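Local atomic coordinates of galectin (Xenopus laevis, PDB entry 3WUD), a protein that binds lactose and probably related beta-galactosides as a proto-type galectin, a beta-sandwich lectin closely related to galectin-1. Residues N49-H54 and G72-E77; A5-N10 and I128-I133; I90-Q95 and L99-S104. All blocks are in the same frame, centred on the assembly; numbering follows the deposited sequence. Where two conformers were deposited one is given.

The chain folds into two antiparallel sheets that face each other as a beta-sandwich. Contact 1 joins strands 43-51 and 70-77 of one sheet through the bound sugar. Contact 3 is a hairpin of the other sheet, strands 86-95 and 98-103. Contact 2 bridges the two sheets, with strand 7-10 in the first and strand 129-135 in the second. Along the chain contact 1 comes before contact 3, and both fall between the two segments of contact 2. Centres lie about 16 Å (contacts 1 and 3), 17 Å (2 and 3) and 19 Å (1 and 2) apart. Sugar site, dimer edge and hairpin of the second sheet are thus separate regions of one domain.

Contact 1 (N49-H54 and G72-E77); sequences NPRFDH and GTEQRE. With GLC (alpha-D-glucopyranose), chain B; GAL (beta-D-galactopyranose), chain C; SO4 (sulfate ion), chain D.
R51 of N49-H54 and E74 of G72-E77 meet through the sugar. No hydrogen bond joins the two segments; R51 NH2 stays 4.1 Å from E74 OE2.

R51 NH1 donates to GLC O3 over 2.8 Å, near the guanidinium plane, and NH2 adds a second bond. R51 NH2 also reaches the galactose, 3.0 Å from GAL O4, with a weak bond to GAL O5. E74 OE2 accepts from GAL O6 at 2.7 Å. GLC O3 also lies by E74 OE2, modelled too close to be relied on. R76 NH2 gives a weak bond to GLC O2.

Charged and polar neighbours hold these groups in place. N49 OD1 takes R51 NE at 2.8 Å, in the guanidinium plane but above the carbonyl plane of N49. The R51 chain runs extended from CG to NE, which carries the guanidinium out to the sugar. R76 NH1 lies by E74 OE1 as a salt bridge, though the modelled distance is too short to trust. R51 NH1 and R76 NH2 lie 3.8 Å apart, and D57 forms salt bridges with both, which probably offsets their like charge.

H54 ND1 binds O4 of a sulfate, an ion probably from the crystallisation liquor, at 2.9 Å.

H47, E55 and N64 also hydrogen-bond the galactose, and W71 is part of the pocket. This is the galactoside-binding site of a galectin carbohydrate-recognition domain.

Contact 2 (A5-N10 and I128-I133); sequences AGMVMN and IELKAI
Strands 7-10 and 129-133, which meet through M7 with L130 and I133, lie in different sheets. Their axes come within 9.7 Å and their directions differ by 45°. The nearest CA atoms are those of M7 and L130, 8.3 Å apart. No hydrogen bond links the segments; they touch through side chains.

M7, M9, L130 and I133 all point inward. M7 and L130 cross at about a right angle, with M7 SD 3.8 Å from L130 CD2. The M7 chain starts between its backbone N and carbonyl carbon (chi1 79°) and bends again further out. These bends bring SD beside L130 and turn M7 CE toward I133 CD1, 4.4 Å away. M9 and I133 reach toward each other tip to tip, although the modelled closeness of their end carbons is doubtful. The contact is buried and wholly apolar.

Strand 129-135 carries a classic beta bulge, in which K131 and A132 both face K23 of strand 19-26. On the other side of the gap, M7 and M9 pair with strand 120-126, and M125 touches both M7 and L130. Both strands also form antiparallel ladders with the second subunit, and M9 packs on M9 of that subunit. The two sheets thus continue across the dimer interface.

Contact 3 (I90-Q95 and L99-S104); sequences ICFEYQ and LKVKLS
I90 and V101 pack side by side on the inner face of the hairpin, pointing the same way, with I90 CG2 3.8 Å from V101 CG1. L103 CD2 flanks I90. F92 CD1 approaches V101 CG2 at 4.2 Å, and Y94 and L99 cross slantwise. This buried face turns toward the other sheet, where F48 meets the F92 ring edge-to-face and I46 touches L99 and V101. Y94 OH bonds to the backbone of D118.

The backbones run antiparallel. C91 with K102 and E93 with K100 are hydrogen-bonded pairs, each with two bonds; E93 N to K100 O is 2.8 Å.

The face carrying C91, E93, K100 and K102 is the partly exposed, solvent side. E93 is extended, CG anti to the backbone N (chi1 171°), and crosses over toward K102. The weak salt bridge from K102 NZ to E93 OE1 is doubtful, since OE1 sits too close to K102 CE. C91, modelled in two conformers, forms a disulfide with C19, tying the hairpin to strand 19-26.

Oily side chains thus line the sandwich interior, while charged ones face outward. The pairing rests on four backbone hydrogen bonds and a buried apolar face, while the outer charge pair is uncertain.

Contact 1 (N49-H54 and G72-E77)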
loop_
_atom_site.group_PDB
_atom_site.type_symbol
_atom_site.label_atom_id
_atom_site.label_comp_id
_atom_site.label_asym_id
_atom_site.label_seq_id
_atom_site.Cartn_x
_atom_site.Cartn_y
_atom_site.Cartn_z
ATOM N N ASN A 49 1.801 -16.577 -8.035
ATOM C CA ASN A 49 1.812 -16.296 -9.456
ATOM C C ASN A 49 0.742 -17.079 -10.337
ATOM O O ASN A 49 1.062 -18.113 -10.906
ATOM C CB ASN A 49 3.226 -16.628 -9.965
ATOM C CG ASN A 49 3.490 -16.238 -11.420
ATOM O OD1 ASN A 49 4.317 -16.876 -12.054
ATOM N ND2 ASN A 49 2.851 -15.206 -11.929
ATOM N N PRO A 50 -0.509 -16.534 -10.401
ATOM C CA PRO A 50 -1.537 -17.084 -11.233
ATOM C C PRO A 50 -1.087 -16.851 -12.673
ATOM O O PRO A 50 -0.660 -15.795 -13.014
ATOM C CB PRO A 50 -2.782 -16.248 -10.865
ATOM C CG PRO A 50 -2.534 -15.887 -9.445
ATOM C CD PRO A 50 -1.071 -15.478 -9.545
ATOM N N ARG A 51 -1.141 -17.908 -13.459
ATOM C CA ARG A 51 -0.696 -17.935 -14.778
ATOM C C ARG A 51 -1.866 -18.358 -15.685
ATOM O O ARG A 51 -2.359 -19.524 -15.582
ATOM C CB ARG A 51 0.412 -18.969 -14.962
ATOM C CG ARG A 51 1.656 -18.616 -14.168
ATOM C CD ARG A 51 2.828 -19.557 -14.428
ATOM N NE ARG A 51 4.026 -19.133 -13.678
ATOM C CZ ARG A 51 5.140 -19.876 -13.581
ATOM N NH1 ARG A 51 5.225 -21.018 -14.225
ATOM N NH2 ARG A 51 6.196 -19.435 -12.902
ATOM N N PHE A 52 -2.244 -17.437 -16.563
ATOM C CA PHE A 52 -3.251 -17.681 -17.615
ATOM C C PHE A 52 -2.614 -18.439 -18.761
ATOM O O PHE A 52 -3.139 -19.465 -19.191
ATOM C CB PHE A 52 -3.808 -16.356 -18.142
ATOM C CG PHE A 52 -4.603 -15.590 -17.138
ATOM C CD1 PHE A 52 -5.901 -15.946 -16.859
ATOM C CD2 PHE A 52 -4.045 -14.506 -16.486
ATOM C CE1 PHE A 52 -6.643 -15.297 -15.873
ATOM C CE2 PHE A 52 -4.783 -13.826 -15.514
ATOM C CZ PHE A 52 -6.066 -14.220 -15.205
ATOM N N ASP A 53 -1.533 -17.884 -19.293
ATOM C CA ASP A 53 -0.602 -18.619 -20.159
ATOM C C ASP A 53 0.806 -18.136 -20.037
ATOM O O ASP A 53 1.208 -17.166 -20.709
ATOM C CB ASP A 53 -1.001 -18.501 -21.630
ATOM C CG ASP A 53 -0.011 -19.210 -22.556
ATOM O OD1 ASP A 53 0.616 -20.215 -22.131
ATOM O OD2 ASP A 53 0.134 -18.737 -23.722
ATOM N N HIS A 54 1.581 -18.841 -19.205
ATOM C CA HIS A 54 2.920 -18.354 -18.925
ATOM C C HIS A 54 3.782 -19.491 -18.525
ATOM O O HIS A 54 3.378 -20.369 -17.808
ATOM C CB HIS A 54 2.833 -17.238 -17.845
ATOM C CG HIS A 54 4.158 -16.688 -17.461
ATOM N ND1 HIS A 54 5.000 -16.066 -18.358
ATOM C CD2 HIS A 54 4.784 -16.645 -16.261
ATOM C CE1 HIS A 54 6.115 -15.713 -17.734
ATOM N NE2 HIS A 54 5.990 -16.017 -16.456
ATOM N N GLY A 72 13.067 -21.140 -4.455
ATOM C CA GLY A 72 12.892 -22.443 -3.875
ATOM C C GLY A 72 12.190 -23.463 -4.751
ATOM O O GLY A 72 12.235 -23.384 -5.977
ATOM N N THR A 73 11.570 -24.419 -4.122
ATOM C CA THR A 73 10.764 -25.444 -4.809
ATOM C C THR A 73 9.345 -24.931 -5.142
ATOM O O THR A 73 8.618 -24.528 -4.218
ATOM C CB THR A 73 10.669 -26.694 -3.917
ATOM O OG1 THR A 73 12.008 -27.176 -3.701
ATOM C CG2 THR A 73 9.851 -27.834 -4.591
ATOM N N GLU A 74 8.920 -25.003 -6.436
ATOM C CA GLU A 74 7.578 -24.534 -6.757
ATOM C C GLU A 74 6.486 -25.413 -6.184
ATOM O O GLU A 74 6.655 -26.633 -6.124
ATOM C CB GLU A 74 7.364 -24.513 -8.271
ATOM C CG GLU A 74 8.068 -23.413 -8.997
ATOM C CD GLU A 74 7.866 -23.428 -10.528
ATOM O OE1 GLU A 74 7.207 -24.306 -11.093
ATOM O OE2 GLU A 74 8.336 -22.507 -11.147
ATOM N N GLN A 75 5.375 -24.772 -5.828
ATOM C CA GLN A 75 4.123 -25.439 -5.457
ATOM C C GLN A 75 3.071 -25.047 -6.537
ATOM O O GLN A 75 2.871 -23.872 -6.853
ATOM C CB GLN A 75 3.704 -25.052 -4.032
ATOM C CG GLN A 75 2.536 -25.848 -3.518
ATOM C CD GLN A 75 2.173 -25.468 -2.094
ATOM O OE1 GLN A 75 2.982 -25.647 -1.163
ATOM N NE2 GLN A 75 0.980 -24.937 -1.920
ATOM N N ARG A 76 2.469 -26.056 -7.161
ATOM C CA ARG A 76 1.495 -25.832 -8.209
ATOM C C ARG A 76 0.051 -26.133 -7.705
ATOM O O ARG A 76 -0.242 -27.223 -7.168
ATOM C CB ARG A 76 1.837 -26.620 -9.482
ATOM C CG ARG A 76 2.437 -25.801 -10.620
ATOM C CD ARG A 76 2.870 -26.621 -11.869
ATOM N NE ARG A 76 3.707 -25.793 -12.782
ATOM C CZ ARG A 76 4.998 -25.486 -12.580
ATOM N NH1 ARG A 76 5.638 -26.012 -11.524
ATOM N NH2 ARG A 76 5.677 -24.706 -13.463
ATOM N N GLU A 77 -0.848 -25.150 -7.849
ATOM C CA GLU A 77 -2.258 -25.346 -7.516
ATOM C C GLU A 77 -3.145 -25.287 -8.773
ATOM O O GLU A 77 -2.993 -24.382 -9.520
ATOM C CB GLU A 77 -2.675 -24.247 -6.524
ATOM C CG GLU A 77 -1.815 -24.169 -5.287
ATOM C CD GLU A 77 -2.041 -25.303 -4.314
ATOM O OE1 GLU A 77 -3.162 -25.883 -4.255
ATOM O OE2 GLU A 77 -1.098 -25.606 -3.545
HETATM C C1 GLC B . 10.707 -23.773 -14.860
HETATM C C2 GLC B . 9.252 -23.479 -14.566
HETATM C C3 GLC B . 8.856 -22.041 -14.434
HETATM C C4 GLC B . 10.022 -21.098 -14.060
HETATM C C5 GLC B . 11.281 -21.337 -14.894
HETATM C C6 GLC B . 12.487 -20.695 -14.289
HETATM O O1 GLC B . 10.910 -24.888 -15.690
HETATM O O2 GLC B . 8.289 -24.209 -15.297
HETATM O O3 GLC B . 7.770 -22.026 -13.498
HETATM O O4 GLC B . 9.538 -19.831 -14.327
HETATM O O5 GLC B . 11.611 -22.693 -14.990
HETATM O O6 GLC B . 13.551 -20.971 -15.197
HETATM C C1 GAL C . 9.782 -18.940 -13.202
HETATM C C2 GAL C . 9.376 -17.518 -13.564
HETATM C C3 GAL C . 9.508 -16.529 -12.407
HETATM C C4 GAL C . 8.837 -17.139 -11.169
HETATM C C5 GAL C . 9.362 -18.565 -10.945
HETATM C C6 GAL C . 8.770 -19.295 -9.760
HETATM O O2 GAL C . 10.209 -17.039 -14.612
HETATM O O3 GAL C . 9.000 -15.268 -12.804
HETATM O O4 GAL C . 7.415 -17.177 -11.353
HETATM O O5 GAL C . 9.112 -19.433 -12.059
HETATM O O6 GAL C . 9.286 -20.598 -9.573
HETATM S S SO4 D . 5.534 -17.113 -21.914
HETATM O O1 SO4 D . 4.814 -17.930 -22.934
HETATM O O2 SO4 D . 6.178 -18.038 -20.953
HETATM O O3 SO4 D . 6.578 -16.233 -22.500
HETATM O O4 SO4 D . 4.623 -16.135 -21.229
#

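Contact 2 (A5-N10 and I128-I133)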
loop_
_atom_site.group_PDB
_atom_site.type_symbol
_atom_site.label_atom_id
_atom_site.label_comp_id
_atom_site.label_asym_id
_atom_site.label_seq_id
_atom_site.Cartn_x
_atom_site.Cartn_y
_atom_site.Cartn_z
ATOM N N ALA A 5 8.291 -1.876 -13.902
ATOM C CA ALA A 5 8.130 -2.840 -12.781
ATOM C C ALA A 5 6.890 -2.485 -11.970
ATOM O O ALA A 5 6.277 -1.415 -12.135
ATOM C CB ALA A 5 9.366 -2.868 -11.883
ATOM N N GLY A 6 6.513 -3.402 -11.098
ATOM C CA GLY A 6 5.285 -3.258 -10.373
ATOM C C GLY A 6 5.441 -2.331 -9.178
ATOM O O GLY A 6 6.372 -1.502 -9.046
ATOM N N MET A 7 4.493 -2.458 -8.299
ATOM C CA MET A 7 4.440 -1.566 -7.217
ATOM C C MET A 7 4.885 -2.283 -5.985
ATOM O O MET A 7 4.692 -3.509 -5.885
ATOM C CB MET A 7 3.075 -1.016 -7.130
ATOM C CG MET A 7 2.027 -1.833 -6.524
ATOM S SD MET A 7 1.538 -0.760 -5.200
ATOM C CE MET A 7 2.072 -1.756 -3.793
ATOM N N VAL A 8 5.486 -1.527 -5.059
ATOM C CA VAL A 8 6.169 -2.099 -3.931
ATOM C C VAL A 8 5.603 -1.376 -2.687
ATOM O O VAL A 8 5.300 -0.177 -2.756
ATOM C CB VAL A 8 7.677 -1.794 -3.999
ATOM C CG1 VAL A 8 8.329 -1.970 -2.611
ATOM C CG2 VAL A 8 8.324 -2.691 -5.036
ATOM N N MET A 9 5.353 -2.113 -1.646
ATOM C CA MET A 9 5.078 -1.507 -0.307
ATOM C C MET A 9 6.109 -2.066 0.622
ATOM O O MET A 9 6.374 -3.297 0.637
ATOM C CB MET A 9 3.687 -1.886 0.183
ATOM C CG MET A 9 3.109 -0.944 1.219
ATOM S SD MET A 9 1.392 -1.319 1.746
ATOM C CE MET A 9 0.766 -1.608 0.109
ATOM N N ASN A 10 6.645 -1.197 1.478
ATOM C CA ASN A 10 7.678 -1.641 2.372
ATOM C C ASN A 10 7.505 -0.991 3.758
ATOM O O ASN A 10 7.064 0.159 3.853
ATOM C CB ASN A 10 9.030 -1.194 1.733
ATOM C CG ASN A 10 10.278 -1.769 2.447
ATOM O OD1 ASN A 10 11.274 -1.039 2.703
ATOM N ND2 ASN A 10 10.268 -3.036 2.710
ATOM N N ILE A 128 -0.928 -6.764 -12.192
ATOM C CA ILE A 128 -2.233 -6.566 -11.600
ATOM C C ILE A 128 -2.269 -5.131 -11.089
ATOM O O ILE A 128 -1.329 -4.706 -10.463
ATOM C CB ILE A 128 -2.566 -7.648 -10.492
ATOM C CG1 ILE A 128 -3.954 -7.404 -9.903
ATOM C CG2 ILE A 128 -1.512 -7.726 -9.386
ATOM C CD1 ILE A 128 -4.379 -8.470 -8.926
ATOM N N GLU A 129 -3.356 -4.425 -11.327
ATOM C CA GLU A 129 -3.459 -3.024 -10.952
ATOM C C GLU A 129 -4.023 -2.917 -9.546
ATOM O O GLU A 129 -5.046 -3.482 -9.248
ATOM C CB GLU A 129 -4.288 -2.258 -11.977
ATOM C CG GLU A 129 -3.669 -2.371 -13.363
ATOM C CD GLU A 129 -4.383 -1.549 -14.427
ATOM O OE1 GLU A 129 -4.686 -0.352 -14.133
ATOM O OE2 GLU A 129 -4.641 -2.103 -15.555
ATOM N N LEU A 130 -3.371 -2.151 -8.686
ATOM C CA LEU A 130 -3.863 -2.051 -7.320
ATOM C C LEU A 130 -5.209 -1.357 -7.309
ATOM O O LEU A 130 -5.406 -0.300 -7.944
ATOM C CB LEU A 130 -2.877 -1.247 -6.461
ATOM C CG LEU A 130 -3.237 -0.931 -5.049
ATOM C CD1 LEU A 130 -3.360 -2.153 -4.156
ATOM C CD2 LEU A 130 -2.144 0.020 -4.526
ATOM N N LYS A 131 -6.111 -1.907 -6.513
ATOM C CA LYS A 131 -7.361 -1.213 -6.174
ATOM C C LYS A 131 -7.301 -0.914 -4.672
ATOM O O LYS A 131 -7.505 0.220 -4.305
ATOM C CB LYS A 131 -8.592 -2.066 -6.572
ATOM C CG LYS A 131 -9.960 -1.625 -6.032
ATOM C CD LYS A 131 -10.366 -0.218 -6.385
ATOM C CE LYS A 131 -11.476 0.274 -5.434
ATOM N NZ LYS A 131 -11.325 -0.194 -3.990
ATOM N N ALA A 132 -7.020 -1.894 -3.816
ATOM C CA ALA A 132 -6.973 -1.657 -2.373
ATOM C C ALA A 132 -6.062 -2.687 -1.694
ATOM O O ALA A 132 -5.985 -3.865 -2.129
ATOM C CB ALA A 132 -8.353 -1.743 -1.759
ATOM N N ILE A 133 -5.443 -2.259 -0.590
ATOM C CA ILE A 133 -4.810 -3.191 0.367
ATOM C C ILE A 133 -5.347 -2.931 1.767
ATOM O O ILE A 133 -5.539 -1.772 2.172
ATOM C CB ILE A 133 -3.258 -3.071 0.362
ATOM C CG1 ILE A 133 -2.742 -3.586 -0.989
ATOM C CG2 ILE A 133 -2.611 -3.879 1.525
ATOM C CD1 ILE A 133 -1.314 -3.238 -1.361
#

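Contact 3 (I90-Q95 and L99-S104)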
loop_
_atom_site.group_PDB
_atom_site.type_symbol
_atom_site.label_atom_id
_atom_site.label_comp_id
_atom_site.label_asym_id
_atom_site.label_seq_id
_atom_site.Cartn_x
_atom_site.Cartn_y
_atom_site.Cartn_z
ATOM N N ILE A 90 -7.537 -11.318 -2.824
ATOM C CA ILE A 90 -6.884 -12.473 -2.209
ATOM C C ILE A 90 -6.459 -12.070 -0.788
ATOM O O ILE A 90 -5.989 -10.892 -0.633
ATOM C CB ILE A 90 -5.639 -12.888 -3.053
ATOM C CG1 ILE A 90 -6.033 -13.161 -4.526
ATOM C CG2 ILE A 90 -4.895 -14.068 -2.428
ATOM C CD1 ILE A 90 -5.342 -12.258 -5.506
ATOM N N CYS A 91 -6.573 -12.983 0.206
ATOM C CA CYS A 91 -6.067 -12.716 1.613
ATOM C C CYS A 91 -4.904 -13.652 1.877
ATOM O O CYS A 91 -4.949 -14.860 1.617
ATOM C CB CYS A 91 -7.086 -12.806 2.823
ATOM S SG CYS A 91 -6.740 -11.464 4.042
ATOM N N PHE A 92 -3.853 -13.093 2.402
ATOM C CA PHE A 92 -2.685 -13.861 2.857
ATOM C C PHE A 92 -2.643 -13.832 4.369
ATOM O O PHE A 92 -2.484 -12.768 4.896
ATOM C CB PHE A 92 -1.428 -13.258 2.245
ATOM C CG PHE A 92 -1.458 -13.211 0.731
ATOM C CD1 PHE A 92 -0.840 -14.201 -0.020
ATOM C CD2 PHE A 92 -2.021 -12.115 0.102
ATOM C CE1 PHE A 92 -0.854 -14.119 -1.410
ATOM C CE2 PHE A 92 -2.049 -12.041 -1.251
ATOM C CZ PHE A 92 -1.461 -13.059 -2.009
ATOM N N GLU A 93 -2.853 -14.976 5.036
ATOM C CA GLU A 93 -2.897 -15.056 6.486
ATOM C C GLU A 93 -1.571 -15.625 6.932
ATOM O O GLU A 93 -1.137 -16.666 6.407
ATOM C CB GLU A 93 -4.036 -15.962 6.949
ATOM C CG GLU A 93 -3.997 -16.253 8.437
ATOM C CD GLU A 93 -5.095 -17.210 8.883
ATOM O OE1 GLU A 93 -6.179 -17.145 8.288
ATOM O OE2 GLU A 93 -4.854 -17.992 9.847
ATOM N N TYR A 94 -0.942 -14.941 7.876
ATOM C CA TYR A 94 0.357 -15.368 8.440
ATOM C C TYR A 94 0.237 -16.220 9.725
ATOM O O TYR A 94 -0.228 -15.738 10.770
ATOM C CB TYR A 94 1.206 -14.087 8.677
ATOM C CG TYR A 94 2.581 -14.235 9.300
ATOM C CD1 TYR A 94 3.250 -15.479 9.408
ATOM C CD2 TYR A 94 3.227 -13.132 9.781
ATOM C CE1 TYR A 94 4.511 -15.567 10.019
ATOM C CE2 TYR A 94 4.446 -13.221 10.386
ATOM C CZ TYR A 94 5.111 -14.426 10.483
ATOM O OH TYR A 94 6.361 -14.469 11.132
ATOM N N GLN A 95 0.591 -17.505 9.606
ATOM C CA GLN A 95 0.761 -18.406 10.757
ATOM C C GLN A 95 2.219 -18.786 10.940
ATOM O O GLN A 95 3.070 -18.521 10.076
ATOM C CB GLN A 95 -0.122 -19.668 10.597
ATOM C CG GLN A 95 -1.627 -19.334 10.540
ATOM C CD GLN A 95 -2.119 -18.675 11.845
ATOM O OE1 GLN A 95 -1.515 -18.856 12.915
ATOM N NE2 GLN A 95 -3.199 -17.909 11.762
ATOM N N LEU A 99 1.816 -19.783 5.330
ATOM C CA LEU A 99 0.839 -18.761 4.941
ATOM C C LEU A 99 -0.362 -19.511 4.455
ATOM O O LEU A 99 -0.250 -20.551 3.837
ATOM C CB LEU A 99 1.331 -17.858 3.832
ATOM C CG LEU A 99 2.588 -17.014 4.062
ATOM C CD1 LEU A 99 2.642 -16.083 2.877
ATOM C CD2 LEU A 99 2.534 -16.257 5.383
ATOM N N LYS A 100 -1.519 -18.991 4.785
ATOM C CA LYS A 100 -2.759 -19.505 4.262
ATOM C C LYS A 100 -3.238 -18.490 3.246
ATOM O O LYS A 100 -3.377 -17.287 3.574
ATOM C CB LYS A 100 -3.769 -19.712 5.422
ATOM C CG LYS A 100 -5.164 -20.092 4.986
ATOM C CD LYS A 100 -6.081 -20.100 6.215
ATOM C CE LYS A 100 -6.712 -21.458 6.427
ATOM N NZ LYS A 100 -5.681 -22.507 6.664
ATOM N N VAL A 101 -3.480 -18.951 2.014
ATOM C CA VAL A 101 -3.893 -18.076 0.911
ATOM C C VAL A 101 -5.373 -18.313 0.723
ATOM O O VAL A 101 -5.763 -19.473 0.494
ATOM C CB VAL A 101 -3.217 -18.420 -0.373
ATOM C CG1 VAL A 101 -3.695 -17.542 -1.520
ATOM C CG2 VAL A 101 -1.666 -18.346 -0.199
ATOM N N LYS A 102 -6.143 -17.248 0.834
ATOM C CA LYS A 102 -7.656 -17.348 0.773
ATOM C C LYS A 102 -8.148 -16.590 -0.443
ATOM O O LYS A 102 -7.912 -15.383 -0.606
ATOM C CB LYS A 102 -8.279 -16.762 2.072
ATOM C CG LYS A 102 -7.660 -17.192 3.359
ATOM C CD LYS A 102 -8.384 -16.535 4.540
ATOM C CE LYS A 102 -7.583 -16.611 5.810
ATOM N NZ LYS A 102 -7.964 -15.500 6.717
ATOM N N LEU A 103 -8.855 -17.301 -1.325
ATOM C CA LEU A 103 -9.324 -16.816 -2.562
ATOM C C LEU A 103 -10.801 -16.381 -2.434
ATOM O O LEU A 103 -11.516 -16.786 -1.461
ATOM C CB LEU A 103 -9.144 -17.867 -3.620
ATOM C CG LEU A 103 -7.677 -18.336 -3.782
ATOM C CD1 LEU A 103 -7.596 -19.487 -4.747
ATOM C CD2 LEU A 103 -6.782 -17.162 -4.177
ATOM N N SER A 104 -11.209 -15.591 -3.421
ATOM C CA SER A 104 -12.498 -14.908 -3.471
ATOM C C SER A 104 -13.673 -15.854 -3.515
ATOM O O SER A 104 -14.748 -15.491 -3.087
ATOM C CB SER A 104 -12.576 -13.990 -4.720
ATOM O OG SER A 104 -12.366 -14.726 -5.965
#